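Long-range contacts in SusD superfamily protein (Bacteroides thetaiotaomicron, PDB 3MCX), which is of unknown function but, as a zinc-binding member of the SusD family, probably helps capture glycans at the bacterial outer membrane: residues A[92-103]-A[154-162]; A[138-146]-A[452-462]. One frame throughout, in Å; residues are numbered along the deposited sequence.

Contact 1: A[92-103]-A[154-162]; sequences YKVIRQTNNLIQ and VPIETSPSD
Tyr92 and Asn99, two turns apart on helix 81-106, hold the extended segment 154-162 against that helix in a largely helical SusD-family protein, whose fold is probably TPR-related. The Tyr92 side chain crosses the Pro155 ring at about a right angle, and its hydroxyl OH donates to Pro155 O over 2.7 Å, in the carbonyl plane and on a lone pair. Tyr92 OH also lies 3.3 Å from Val154 CB.

Asn99 works differently. Its CG stands anti to the carbonyl carbon (chi1 -77°), which lays the amide along the backbone of residues 157-159. ND2 donates to Glu157 O at 3.0 Å in a nearly straight bond (169°), yet it arrives from above the carbonyl plane. A water accepting from ND2 also sits within hydrogen-bonding range of Glu157 OE1 and Ser159 O, while OD1 is held by Arg129 of helix 115-140, so the amide's flip is fixed.

In one of two conformers, Arg96 offers Glu157 its aliphatic stem, Arg96 CG 3.5 Å from Glu157 OE1; the charged ends do not meet. Asn100 OD1 lies against CB and CG of Pro160, the two side chains running antiparallel, and Gln103 CB rests 3.9 Å from Pro160 CG.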
loop_
_atom_site.group_PDB
_atom_site.type_symbol
_atom_site.label_atom_id
_atom_site.label_comp_id
_atom_site.label_asym_id
_atom_site.label_seq_id
_atom_site.Cartn_x
_atom_site.Cartn_y
_atom_site.Cartn_z
ATOM N N TYR A 92 9.054 13.017 0.035
ATOM C CA TYR A 92 10.296 13.644 -0.433
ATOM C C TYR A 92 11.315 13.818 0.700
ATOM O O TYR A 92 12.509 13.763 0.483
ATOM C CB TYR A 92 10.034 14.961 -1.188
ATOM C CG TYR A 92 9.787 14.719 -2.647
ATOM C CD1 TYR A 92 10.810 14.274 -3.449
ATOM C CD2 TYR A 92 8.511 14.873 -3.204
ATOM C CE1 TYR A 92 10.588 14.004 -4.780
ATOM C CE2 TYR A 92 8.283 14.603 -4.518
ATOM C CZ TYR A 92 9.327 14.161 -5.311
ATOM O OH TYR A 92 9.071 13.832 -6.625
ATOM N N LYS A 93 10.850 14.066 1.928
ATOM C CA LYS A 93 11.768 14.142 3.065
ATOM C C LYS A 93 12.473 12.798 3.257
ATOM O O LYS A 93 13.679 12.768 3.492
ATOM C CB LYS A 93 11.027 14.556 4.350
ATOM C CG LYS A 93 11.941 14.844 5.541
ATOM C CD LYS A 93 11.043 15.391 6.687
ATOM C CE LYS A 93 11.786 15.603 7.996
ATOM N NZ LYS A 93 10.750 15.953 9.050
ATOM N N VAL A 94 11.715 11.701 3.177
ATOM C CA VAL A 94 12.326 10.383 3.273
ATOM C C VAL A 94 13.347 10.208 2.139
ATOM O O VAL A 94 14.460 9.739 2.387
ATOM C CB VAL A 94 11.308 9.261 3.244
ATOM C CG1 VAL A 94 12.003 7.893 3.023
ATOM C CG2 VAL A 94 10.500 9.256 4.565
ATOM N N ILE A 95 12.998 10.578 0.907
ATOM C CA ILE A 95 13.933 10.429 -0.218
ATOM C C ILE A 95 15.220 11.218 0.050
ATOM O O ILE A 95 16.337 10.708 -0.105
ATOM C CB ILE A 95 13.268 10.856 -1.538
ATOM C CG1 ILE A 95 12.238 9.800 -1.941
ATOM C CG2 ILE A 95 14.341 11.086 -2.623
ATOM C CD1 ILE A 95 11.308 10.213 -3.083
ATOM N N ARG A 96 15.053 12.439 0.502
ATOM C CA ARG A 96 16.208 13.273 0.807
ATOM C C ARG A 96 17.106 12.646 1.871
ATOM O O ARG A 96 18.310 12.656 1.745
ATOM C CB ARG A 96 15.769 14.689 1.137
ATOM C CG ARG A 96 15.153 15.364 -0.086
ATOM C CD ARG A 96 14.731 16.800 0.122
ATOM N NE ARG A 96 14.287 17.159 1.460
ATOM C CZ ARG A 96 13.039 17.510 1.705
ATOM N NH1 ARG A 96 12.204 17.529 0.691
ATOM N NH2 ARG A 96 12.655 17.828 2.890
ATOM N N GLN A 97 16.507 12.099 2.903
ATOM C CA GLN A 97 17.287 11.430 3.933
ATOM C C GLN A 97 18.013 10.195 3.397
ATOM O O GLN A 97 19.163 9.956 3.743
ATOM C CB GLN A 97 16.412 11.083 5.134
ATOM C CG GLN A 97 15.935 12.343 5.878
ATOM C CD GLN A 97 15.300 12.044 7.226
ATOM O OE1 GLN A 97 15.269 10.906 7.677
ATOM N NE2 GLN A 97 14.796 13.098 7.876
ATOM N N THR A 98 17.347 9.406 2.555
ATOM C CA THR A 98 18.026 8.281 1.917
ATOM C C THR A 98 19.220 8.747 1.079
ATOM O O THR A 98 20.296 8.125 1.115
ATOM C CB THR A 98 17.148 7.343 1.062
ATOM O OG1 THR A 98 16.622 8.000 -0.119
ATOM C CG2 THR A 98 16.003 6.732 1.881
ATOM N N ASN A 99 19.057 9.856 0.354
ATOM C CA ASN A 99 20.141 10.360 -0.463
ATOM C C ASN A 99 21.317 10.846 0.367
ATOM O O ASN A 99 22.486 10.604 0.050
ATOM C CB ASN A 99 19.619 11.467 -1.392
ATOM C CG ASN A 99 18.860 10.890 -2.572
ATOM O OD1 ASN A 99 19.226 9.831 -3.058
ATOM N ND2 ASN A 99 17.847 11.600 -3.061
ATOM N N ASN A 100 21.027 11.540 1.475
ATOM C CA ASN A 100 22.064 11.987 2.380
ATOM C C ASN A 100 22.868 10.817 2.998
ATOM O O ASN A 100 24.077 10.852 3.064
ATOM C CB ASN A 100 21.457 12.857 3.490
ATOM C CG ASN A 100 20.951 14.211 2.959
ATOM O OD1 ASN A 100 21.220 14.591 1.803
ATOM N ND2 ASN A 100 20.207 14.937 3.802
ATOM N N LEU A 101 22.127 9.773 3.387
ATOM C CA LEU A 101 22.751 8.602 3.995
ATOM C C LEU A 101 23.602 7.831 2.977
ATOM O O LEU A 101 24.728 7.490 3.274
ATOM C CB LEU A 101 21.665 7.700 4.620
ATOM C CG LEU A 101 22.153 6.403 5.290
ATOM C CD1 LEU A 101 23.213 6.627 6.343
ATOM C CD2 LEU A 101 20.937 5.678 5.864
ATOM N N ILE A 102 23.015 7.563 1.809
ATOM C CA ILE A 102 23.759 6.885 0.754
ATOM C C ILE A 102 25.017 7.649 0.379
ATOM O O ILE A 102 26.111 7.090 0.294
ATOM C CB ILE A 102 22.888 6.622 -0.489
ATOM C CG1 ILE A 102 21.750 5.623 -0.155
ATOM C CG2 ILE A 102 23.770 6.125 -1.654
ATOM C CD1 ILE A 102 20.563 5.603 -1.109
ATOM N N GLN A 103 24.897 8.966 0.223
ATOM C CA GLN A 103 26.057 9.773 -0.099
ATOM C C GLN A 103 27.136 9.771 1.003
ATOM O O GLN A 103 28.313 9.719 0.731
ATOM C CB GLN A 103 25.672 11.210 -0.460
ATOM C CG GLN A 103 26.878 12.125 -0.801
ATOM C CD GLN A 103 27.766 11.672 -1.984
ATOM O OE1 GLN A 103 27.261 10.948 -2.884
ATOM N NE2 GLN A 103 29.028 12.099 -1.993
ATOM N N VAL A 154 6.761 12.215 -11.299
ATOM C CA VAL A 154 7.196 13.198 -10.322
ATOM C C VAL A 154 8.680 13.494 -10.497
ATOM O O VAL A 154 9.370 12.816 -11.278
ATOM C CB VAL A 154 6.914 12.734 -8.904
ATOM C CG1 VAL A 154 5.423 12.458 -8.682
ATOM C CG2 VAL A 154 7.738 11.468 -8.568
ATOM N N PRO A 155 9.212 14.500 -9.798
ATOM C CA PRO A 155 10.643 14.740 -9.872
ATOM C C PRO A 155 11.483 13.620 -9.251
ATOM O O PRO A 155 11.139 13.034 -8.226
ATOM C CB PRO A 155 10.826 16.064 -9.107
ATOM C CG PRO A 155 9.515 16.755 -9.294
ATOM C CD PRO A 155 8.517 15.649 -9.190
ATOM N N ILE A 156 12.588 13.335 -9.906
ATOM C CA ILE A 156 13.507 12.303 -9.466
ATOM C C ILE A 156 14.739 12.924 -8.838
ATOM O O ILE A 156 15.509 13.670 -9.476
ATOM C CB ILE A 156 13.929 11.382 -10.642
ATOM C CG1 ILE A 156 12.697 10.689 -11.204
ATOM C CG2 ILE A 156 14.984 10.339 -10.170
ATOM C CD1 ILE A 156 12.994 9.825 -12.435
ATOM N N GLU A 157 14.943 12.571 -7.559
ATOM C CA GLU A 157 16.179 12.945 -6.826
ATOM C C GLU A 157 17.002 11.726 -6.416
ATOM O O GLU A 157 16.522 10.873 -5.686
ATOM C CB GLU A 157 15.829 13.741 -5.569
ATOM C CG GLU A 157 15.147 15.050 -5.875
ATOM C CD GLU A 157 14.880 15.910 -4.626
ATOM O OE1 GLU A 157 15.398 15.562 -3.532
ATOM O OE2 GLU A 157 14.178 16.944 -4.753
ATOM N N THR A 158 18.249 11.655 -6.866
ATOM C CA THR A 158 19.139 10.533 -6.517
ATOM C C THR A 158 20.479 10.992 -5.917
ATOM O O THR A 158 21.430 10.210 -5.790
ATOM C CB THR A 158 19.373 9.601 -7.721
ATOM O OG1 THR A 158 20.006 10.322 -8.777
ATOM C CG2 THR A 158 18.044 8.958 -8.220
ATOM N N SER A 159 20.533 12.255 -5.544
ATOM C CA SER A 159 21.711 12.845 -4.928
ATOM C C SER A 159 21.190 13.866 -3.934
ATOM O O SER A 159 20.028 14.263 -4.006
ATOM C CB SER A 159 22.606 13.513 -5.987
ATOM O OG SER A 159 21.870 14.508 -6.709
ATOM N N PRO A 160 22.031 14.294 -2.985
ATOM C CA PRO A 160 21.527 15.325 -2.067
ATOM C C PRO A 160 21.001 16.541 -2.825
ATOM O O PRO A 160 21.535 16.887 -3.874
ATOM C CB PRO A 160 22.761 15.671 -1.238
ATOM C CG PRO A 160 23.473 14.339 -1.138
ATOM C CD PRO A 160 23.335 13.757 -2.551
ATOM N N SER A 161 19.941 17.143 -2.283
ATOM C CA SER A 161 19.191 18.202 -2.959
ATOM C C SER A 161 20.052 19.373 -3.408
ATOM O O SER A 161 20.779 19.957 -2.610
ATOM C CB SER A 161 18.084 18.733 -2.042
ATOM O OG SER A 161 17.064 17.771 -1.888
ATOM N N ASP A 162 19.955 19.692 -4.697
ATOM C CA ASP A 162 20.509 20.916 -5.271
ATOM C C ASP A 162 19.415 22.006 -5.092
ATOM O O ASP A 162 18.540 22.151 -5.933
ATOM C CB ASP A 162 20.802 20.615 -6.753
ATOM C CG ASP A 162 21.564 21.711 -7.457
ATOM O OD1 ASP A 162 21.504 22.893 -7.030
ATOM O OD2 ASP A 162 22.208 21.363 -8.485
HETATM O O HOH W 1 22.702 10.052 -2.846
HETATM O O HOH W 2 17.703 14.308 -2.312
HETATM O O HOH W 3 19.222 15.374 0.345
#

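Contact 2: A[138-146]-A[452-462]; sequences RLFGMPYTN and ATDLRIALPIP
Selenomethionine Met142 reaches from the turn after helix 115-140 into the bend of segment 452-462, the loop between strand 449-450 and helix 463-468 of this SusD-family protein. From CB the chain leaves with CG anti to the carbonyl carbon (chi1 -66°), then folds back twice, at chi2 and chi3, so that selenium and methyl enter the bend. SE packs 3.8 Å from Ala458 CB and also faces Ile457 CB; CE lies among backbone carbonyls, 3.3 Å from Asp454 O and near Thr453 O.

On one flank, Asn146 ND2 donates to Ala452 O at 2.9 Å, a straight bond (178°) in the plane of the Asn146 amide but tilted out of the carbonyl plane. A leucine here would probably leave Ala452 O without this donor and free that end to shift.

On the other, Leu459 N donates to Leu139 O over 2.9 Å, and the two leucine side chains run alongside in the same direction, CD1 of Leu459 being 3.7 Å from CD2 of Leu139. Pro460 O meets the Phe140 ring at its edge. Helix 420-426 touches Leu139, Pro143 and Ile457, helix 44-51 adjoins Leu139, Phe140 and Leu459, and helix 81-106 lies against Leu459, Ile461 and Pro462.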
loop_
_atom_site.group_PDB
_atom_site.type_symbol
_atom_site.label_atom_id
_atom_site.label_comp_id
_atom_site.label_asym_id
_atom_site.label_seq_id
_atom_site.Cartn_x
_atom_site.Cartn_y
_atom_site.Cartn_z
ATOM N N ARG A 138 2.722 6.636 -8.129
ATOM C CA ARG A 138 1.430 6.009 -8.296
ATOM C C ARG A 138 0.302 6.896 -7.764
ATOM O O ARG A 138 -0.813 6.742 -8.240
ATOM C CB ARG A 138 1.441 4.595 -7.688
ATOM C CG ARG A 138 1.475 4.559 -6.232
ATOM C CD ARG A 138 1.993 3.201 -5.692
ATOM N NE ARG A 138 1.433 1.979 -6.242
ATOM C CZ ARG A 138 1.117 0.865 -5.533
ATOM N NH1 ARG A 138 1.185 0.834 -4.208
ATOM N NH2 ARG A 138 0.760 -0.227 -6.152
ATOM N N LEU A 139 0.591 7.856 -6.869
ATOM C CA LEU A 139 -0.423 8.829 -6.431
ATOM C C LEU A 139 -0.565 9.969 -7.415
ATOM O O LEU A 139 -1.688 10.396 -7.697
ATOM C CB LEU A 139 -0.068 9.423 -5.055
ATOM C CG LEU A 139 -0.812 8.767 -3.897
ATOM C CD1 LEU A 139 -0.437 7.276 -3.699
ATOM C CD2 LEU A 139 -0.601 9.599 -2.614
ATOM N N PHE A 140 0.558 10.498 -7.911
ATOM C CA PHE A 140 0.564 11.764 -8.613
ATOM C C PHE A 140 0.710 11.639 -10.132
ATOM O O PHE A 140 0.771 12.650 -10.846
ATOM C CB PHE A 140 1.668 12.664 -8.013
ATOM C CG PHE A 140 1.367 13.079 -6.588
ATOM C CD1 PHE A 140 0.502 14.127 -6.355
ATOM C CD2 PHE A 140 1.909 12.389 -5.506
ATOM C CE1 PHE A 140 0.172 14.526 -5.045
ATOM C CE2 PHE A 140 1.588 12.769 -4.184
ATOM C CZ PHE A 140 0.707 13.834 -3.981
ATOM N N GLY A 141 0.746 10.382 -10.625
ATOM C CA GLY A 141 0.913 10.077 -12.055
ATOM C C GLY A 141 -0.158 9.103 -12.498
ATOM O O GLY A 141 -0.610 8.252 -11.728
HETATM N N MSE A 142 -0.567 9.222 -13.757
HETATM C CA MSE A 142 -1.508 8.257 -14.330
HETATM C C MSE A 142 -0.847 6.874 -14.379
HETATM O O MSE A 142 0.371 6.764 -14.468
HETATM C CB MSE A 142 -1.922 8.687 -15.739
HETATM C CG MSE A 142 -2.726 9.981 -15.778
HETATM SE SE MSE A 142 -4.425 9.956 -14.883
HETATM C CE MSE A 142 -5.424 8.710 -16.009
ATOM N N PRO A 143 -1.655 5.814 -14.351
ATOM C CA PRO A 143 -1.103 4.472 -14.301
ATOM C C PRO A 143 -0.181 4.171 -15.484
ATOM O O PRO A 143 -0.491 4.464 -16.630
ATOM C CB PRO A 143 -2.340 3.558 -14.337
ATOM C CG PRO A 143 -3.458 4.408 -13.988
ATOM C CD PRO A 143 -3.122 5.810 -14.276
ATOM N N TYR A 144 0.955 3.565 -15.122
ATOM C CA TYR A 144 1.949 3.204 -16.137
ATOM C C TYR A 144 1.316 2.474 -17.325
ATOM O O TYR A 144 1.637 2.739 -18.486
ATOM C CB TYR A 144 3.051 2.341 -15.513
ATOM C CG TYR A 144 4.169 1.904 -16.426
ATOM C CD1 TYR A 144 3.970 0.890 -17.340
ATOM C CD2 TYR A 144 5.430 2.484 -16.358
ATOM C CE1 TYR A 144 4.969 0.470 -18.196
ATOM C CE2 TYR A 144 6.446 2.065 -17.202
ATOM C CZ TYR A 144 6.201 1.078 -18.126
ATOM O OH TYR A 144 7.193 0.630 -18.992
ATOM N N THR A 145 0.451 1.515 -17.018
ATOM C CA THR A 145 -0.079 0.638 -18.061
ATOM C C THR A 145 -1.072 1.295 -18.993
ATOM O O THR A 145 -1.449 0.718 -20.009
ATOM C CB THR A 145 -0.704 -0.638 -17.445
ATOM O OG1 THR A 145 -1.589 -0.270 -16.393
ATOM C CG2 THR A 145 0.381 -1.556 -16.882
ATOM N N ASN A 146 -1.501 2.514 -18.700
ATOM C CA ASN A 146 -2.330 3.237 -19.662
ATOM C C ASN A 146 -1.577 3.574 -20.956
ATOM O O ASN A 146 -2.197 3.709 -22.002
ATOM C CB ASN A 146 -2.889 4.542 -19.070
ATOM C CG ASN A 146 -4.034 4.341 -18.102
ATOM O OD1 ASN A 146 -4.370 3.210 -17.729
ATOM N ND2 ASN A 146 -4.658 5.450 -17.705
ATOM N N ALA A 452 -10.289 3.997 -15.644
ATOM C CA ALA A 452 -8.841 3.940 -15.394
ATOM C C ALA A 452 -8.050 5.013 -16.146
ATOM O O ALA A 452 -6.892 5.271 -15.826
ATOM C CB ALA A 452 -8.284 2.538 -15.735
ATOM N N THR A 453 -8.717 5.694 -17.049
ATOM C CA THR A 453 -8.192 6.830 -17.799
ATOM C C THR A 453 -8.720 8.175 -17.271
ATOM O O THR A 453 -8.383 9.217 -17.838
ATOM C CB THR A 453 -8.562 6.709 -19.259
ATOM O OG1 THR A 453 -9.976 6.463 -19.383
ATOM C CG2 THR A 453 -7.765 5.532 -19.917
ATOM N N ASP A 454 -9.469 8.161 -16.174
ATOM C CA ASP A 454 -10.010 9.418 -15.644
ATOM C C ASP A 454 -8.844 10.312 -15.158
ATOM O O ASP A 454 -8.005 9.869 -14.409
ATOM C CB ASP A 454 -10.983 9.105 -14.505
ATOM C CG ASP A 454 -11.846 10.294 -14.107
ATOM O OD1 ASP A 454 -11.259 11.318 -13.656
ATOM O OD2 ASP A 454 -13.106 10.208 -14.182
ATOM N N LEU A 455 -8.856 11.569 -15.603
ATOM C CA LEU A 455 -7.788 12.512 -15.228
ATOM C C LEU A 455 -7.670 12.602 -13.725
ATOM O O LEU A 455 -6.567 12.871 -13.237
ATOM C CB LEU A 455 -7.989 13.897 -15.836
ATOM C CG LEU A 455 -8.096 13.985 -17.342
ATOM C CD1 LEU A 455 -8.362 15.412 -17.765
ATOM C CD2 LEU A 455 -6.840 13.405 -17.938
ATOM N N ARG A 456 -8.766 12.401 -12.984
ATOM C CA ARG A 456 -8.713 12.559 -11.528
ATOM C C ARG A 456 -7.965 11.446 -10.788
ATOM O O ARG A 456 -7.721 11.561 -9.581
ATOM C CB ARG A 456 -10.133 12.727 -10.967
ATOM C CG ARG A 456 -10.858 13.926 -11.522
ATOM C CD ARG A 456 -12.337 13.911 -11.194
ATOM N NE ARG A 456 -12.978 12.753 -11.783
ATOM C CZ ARG A 456 -14.204 12.361 -11.484
ATOM N NH1 ARG A 456 -14.923 13.053 -10.594
ATOM N NH2 ARG A 456 -14.732 11.295 -12.095
ATOM N N ILE A 457 -7.592 10.365 -11.480
ATOM C CA ILE A 457 -6.776 9.331 -10.868
ATOM C C ILE A 457 -5.445 9.885 -10.403
ATOM O O ILE A 457 -4.966 9.482 -9.347
ATOM C CB ILE A 457 -6.527 8.138 -11.803
ATOM C CG1 ILE A 457 -7.769 7.236 -11.835
ATOM C CG2 ILE A 457 -5.247 7.359 -11.396
ATOM C CD1 ILE A 457 -7.923 6.528 -13.163
ATOM N N ALA A 458 -4.826 10.770 -11.198
ATOM C CA ALA A 458 -3.589 11.432 -10.808
ATOM C C ALA A 458 -3.954 12.590 -9.877
ATOM O O ALA A 458 -4.620 13.545 -10.297
ATOM C CB ALA A 458 -2.822 11.907 -12.031
ATOM N N LEU A 459 -3.495 12.469 -8.639
ATOM C CA LEU A 459 -3.732 13.532 -7.657
ATOM C C LEU A 459 -3.098 14.815 -8.117
ATOM O O LEU A 459 -2.087 14.806 -8.813
ATOM C CB LEU A 459 -3.168 13.144 -6.293
ATOM C CG LEU A 459 -3.861 11.980 -5.586
ATOM C CD1 LEU A 459 -3.162 11.711 -4.278
ATOM C CD2 LEU A 459 -5.320 12.298 -5.322
ATOM N N PRO A 460 -3.653 15.960 -7.717
ATOM C CA PRO A 460 -2.993 17.199 -8.058
ATOM C C PRO A 460 -1.640 17.343 -7.367
ATOM O O PRO A 460 -1.508 16.994 -6.215
ATOM C CB PRO A 460 -3.964 18.288 -7.578
ATOM C CG PRO A 460 -4.696 17.614 -6.496
ATOM C CD PRO A 460 -4.799 16.164 -6.818
ATOM N N ILE A 461 -0.684 17.859 -8.112
ATOM C CA ILE A 461 0.598 18.257 -7.576
ATOM C C ILE A 461 0.301 19.390 -6.563
ATOM O O ILE A 461 -0.524 20.237 -6.820
ATOM C CB ILE A 461 1.496 18.789 -8.700
ATOM C CG1 ILE A 461 1.710 17.740 -9.831
ATOM C CG2 ILE A 461 2.871 19.329 -8.157
ATOM C CD1 ILE A 461 2.280 16.419 -9.399
ATOM N N PRO A 462 0.990 19.408 -5.412
ATOM C CA PRO A 462 0.702 20.454 -4.432
ATOM C C PRO A 462 0.829 21.834 -5.030
ATOM O O PRO A 462 1.778 22.143 -5.769
ATOM C CB PRO A 462 1.771 20.228 -3.342
ATOM C CG PRO A 462 2.180 18.826 -3.464
ATOM C CD PRO A 462 1.939 18.401 -4.906
HETATM O O HOH W 4 -3.485 7.518 -8.024
#

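The centres of contacts 1 and 2 lie about 23 Å apart, yet the contacts touch where Val154 CG1 packs 3.8 Å from Phe140 CB. Their segments alternate along the chain: 92-103 on helix 81-106, then 138-146 at the end of helix 115-140, then 154-162 and finally 452-462. The two helices are consecutive, and the chain leaving the second turns back to lie along the first. Trp88, on helix 81-106, meets both Tyr92 of contact 1 and Phe140 of contact 2. Contact 1, partly buried, spans about 50 residues, far fewer than the roughly 305 of contact 2, which is more deeply buried and ties this N-terminal helical region to the C-terminal end.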